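PDB 7BZV: 2-aminomuconic 6-semialdehyde dehydrogenase from Pseudomonas sp., which probably catalyses the NAD+-dependent oxidation of 2-aminomuconic 6-semialdehyde in the meta-cleavage breakdown of 2-aminophenol, working as a tetramer. Local coordinates for residues 52-57 against 198-202. Sequence-based numbering, arbitrary orientation.
Sequences ALEGEW and IPPGV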
loop_
_atom_site.group_PDB
_atom_site.type_symbol
_atom_site.label_atom_id
_atom_site.label_comp_id
_atom_site.label_asym_id
_atom_site.label_seq_id
_atom_site.Cartn_x
_atom_site.Cartn_y
_atom_site.Cartn_z
ATOM N N ALA B 52 -25.173 -2.414 22.307
ATOM C CA ALA B 52 -25.379 -2.459 20.857
ATOM C C ALA B 52 -24.332 -3.335 20.176
ATOM O O ALA B 52 -24.633 -4.044 19.204
ATOM C CB ALA B 52 -25.358 -1.041 20.297
ATOM N N LEU B 53 -23.104 -3.327 20.680
ATOM C CA LEU B 53 -22.085 -4.166 20.082
ATOM C C LEU B 53 -22.325 -5.642 20.355
ATOM O O LEU B 53 -21.691 -6.480 19.702
ATOM C CB LEU B 53 -20.707 -3.746 20.604
ATOM C CG LEU B 53 -20.329 -2.311 20.227
ATOM C CD1 LEU B 53 -18.985 -1.931 20.809
ATOM C CD2 LEU B 53 -20.321 -2.185 18.714
ATOM N N GLU B 54 -23.197 -5.975 21.312
ATOM C CA GLU B 54 -23.614 -7.352 21.530
ATOM C C GLU B 54 -24.807 -7.733 20.664
ATOM O O GLU B 54 -25.240 -8.880 20.712
ATOM C CB GLU B 54 -23.954 -7.583 23.008
ATOM C CG GLU B 54 -22.749 -7.582 23.934
ATOM C CD GLU B 54 -23.148 -7.526 25.401
ATOM O OE1 GLU B 54 -22.252 -7.557 26.267
ATOM O OE2 GLU B 54 -24.362 -7.448 25.689
ATOM N N GLY B 55 -25.343 -6.797 19.882
ATOM C CA GLY B 55 -26.461 -7.088 19.010
ATOM C C GLY B 55 -26.150 -6.950 17.532
ATOM O O GLY B 55 -25.024 -7.211 17.100
ATOM N N GLU B 56 -27.166 -6.521 16.777
ATOM C CA GLU B 56 -27.105 -6.397 15.327
ATOM C C GLU B 56 -25.858 -5.650 14.857
ATOM O O GLU B 56 -25.175 -6.097 13.935
ATOM C CB GLU B 56 -28.358 -5.670 14.829
ATOM C CG GLU B 56 -28.453 -5.567 13.303
ATOM C CD GLU B 56 -29.738 -4.899 12.809
ATOM O OE1 GLU B 56 -30.712 -4.850 13.559
ATOM O OE2 GLU B 56 -29.785 -4.424 11.652
ATOM N N TRP B 57 -25.557 -4.496 15.463
ATOM C CA TRP B 57 -24.419 -3.695 14.999
ATOM C C TRP B 57 -23.113 -4.480 15.110
ATOM O O TRP B 57 -22.247 -4.398 14.228
ATOM C CB TRP B 57 -24.335 -2.392 15.796
ATOM C CG TRP B 57 -23.416 -1.343 15.150
ATOM C CD1 TRP B 57 -22.251 -0.854 15.655
ATOM C CD2 TRP B 57 -23.611 -0.682 13.894
ATOM N NE1 TRP B 57 -21.696 0.043 14.789
ATOM C CE2 TRP B 57 -22.527 0.192 13.713
ATOM C CE3 TRP B 57 -24.613 -0.726 12.919
ATOM C CZ2 TRP B 57 -22.408 1.016 12.593
ATOM C CZ3 TRP B 57 -24.498 0.092 11.810
ATOM C CH2 TRP B 57 -23.407 0.951 11.654
ATOM N N ILE B 198 -30.556 2.845 11.971
ATOM C CA ILE B 198 -29.366 2.484 12.733
ATOM C C ILE B 198 -29.820 1.848 14.047
ATOM O O ILE B 198 -30.679 2.402 14.737
ATOM C CB ILE B 198 -28.475 3.715 12.969
ATOM C CG1 ILE B 198 -27.855 4.185 11.644
ATOM C CG2 ILE B 198 -27.428 3.419 14.032
ATOM C CD1 ILE B 198 -26.758 3.273 11.102
ATOM N N PRO B 199 -29.274 0.702 14.446
ATOM C CA PRO B 199 -29.762 0.050 15.649
ATOM C C PRO B 199 -29.645 0.969 16.882
ATOM O O PRO B 199 -28.698 1.763 16.967
ATOM C CB PRO B 199 -28.865 -1.181 15.780
ATOM C CG PRO B 199 -28.548 -1.515 14.366
ATOM C CD PRO B 199 -28.365 -0.178 13.685
ATOM N N PRO B 200 -30.591 0.870 17.794
ATOM C CA PRO B 200 -30.499 1.721 19.000
ATOM C C PRO B 200 -29.245 1.395 19.797
ATOM O O PRO B 200 -28.790 0.247 19.845
ATOM C CB PRO B 200 -31.787 1.391 19.777
ATOM C CG PRO B 200 -32.257 0.067 19.240
ATOM C CD PRO B 200 -31.798 0.028 17.788
ATOM N N GLY B 201 -28.670 2.427 20.398
ATOM C CA GLY B 201 -27.418 2.326 21.105
ATOM C C GLY B 201 -26.195 2.584 20.247
ATOM O O GLY B 201 -25.124 2.875 20.794
ATOM N N VAL B 202 -26.328 2.480 18.919
ATOM C CA VAL B 202 -25.180 2.715 18.040
ATOM C C VAL B 202 -24.807 4.190 18.032
ATOM O O VAL B 202 -23.628 4.545 18.134
ATOM C CB VAL B 202 -25.455 2.213 16.614
ATOM C CG1 VAL B 202 -24.281 2.621 15.668
ATOM C CG2 VAL B 202 -25.665 0.730 16.645
#
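Ala52 O takes the backbone N-H of Gly55 (N to O 2.9 Å), closing a type I beta turn from Ala52 to Gly55 in the loop that follows helix 39-52, while the Ala52 methyl rests on the chain at Gly201, with CB 3.7 Å from Gly201 C. Gly201 has phi 90°, a backbone shape that suits glycine, and its lack of a CB lets the methyl come this close. Beyond the turn, Trp57 lays one indole face over Val202. Val202 CG1 sits above the five-membered ring in a CH-pi contact, 3.7 Å from its centroid and 13° off the normal, and CG2 presses closer to the root of the ring, 3.4 Å from Trp57 CG. Residues 198-202 lie in the connection from helix 184-196 to strand 203-205, closing a beta-alpha-beta unit with 173-177 in the Rossmann-type nucleotide-binding domain of aldehyde dehydrogenases. With CG anti to the backbone N (chi1 -165°), the indole reaches across this connection, its six-membered ring touching Pro199 CD (3.9 Å from CE3) and Ile198 CD1 (4.0 Å from CZ3). Trp57 NE1 hydrogen-bonds to Asn172 O. Were Trp57 replaced by alanine, both Val202 methyls would probably lose their cover on this side and the Asn172 carbonyl its indole donor. Trp68 and Leu168 also pack on the indole. Nearer the surface, the extended Glu56 side chain passes Pro199 at about a right angle, CD 3.9 Å from Pro199 CG.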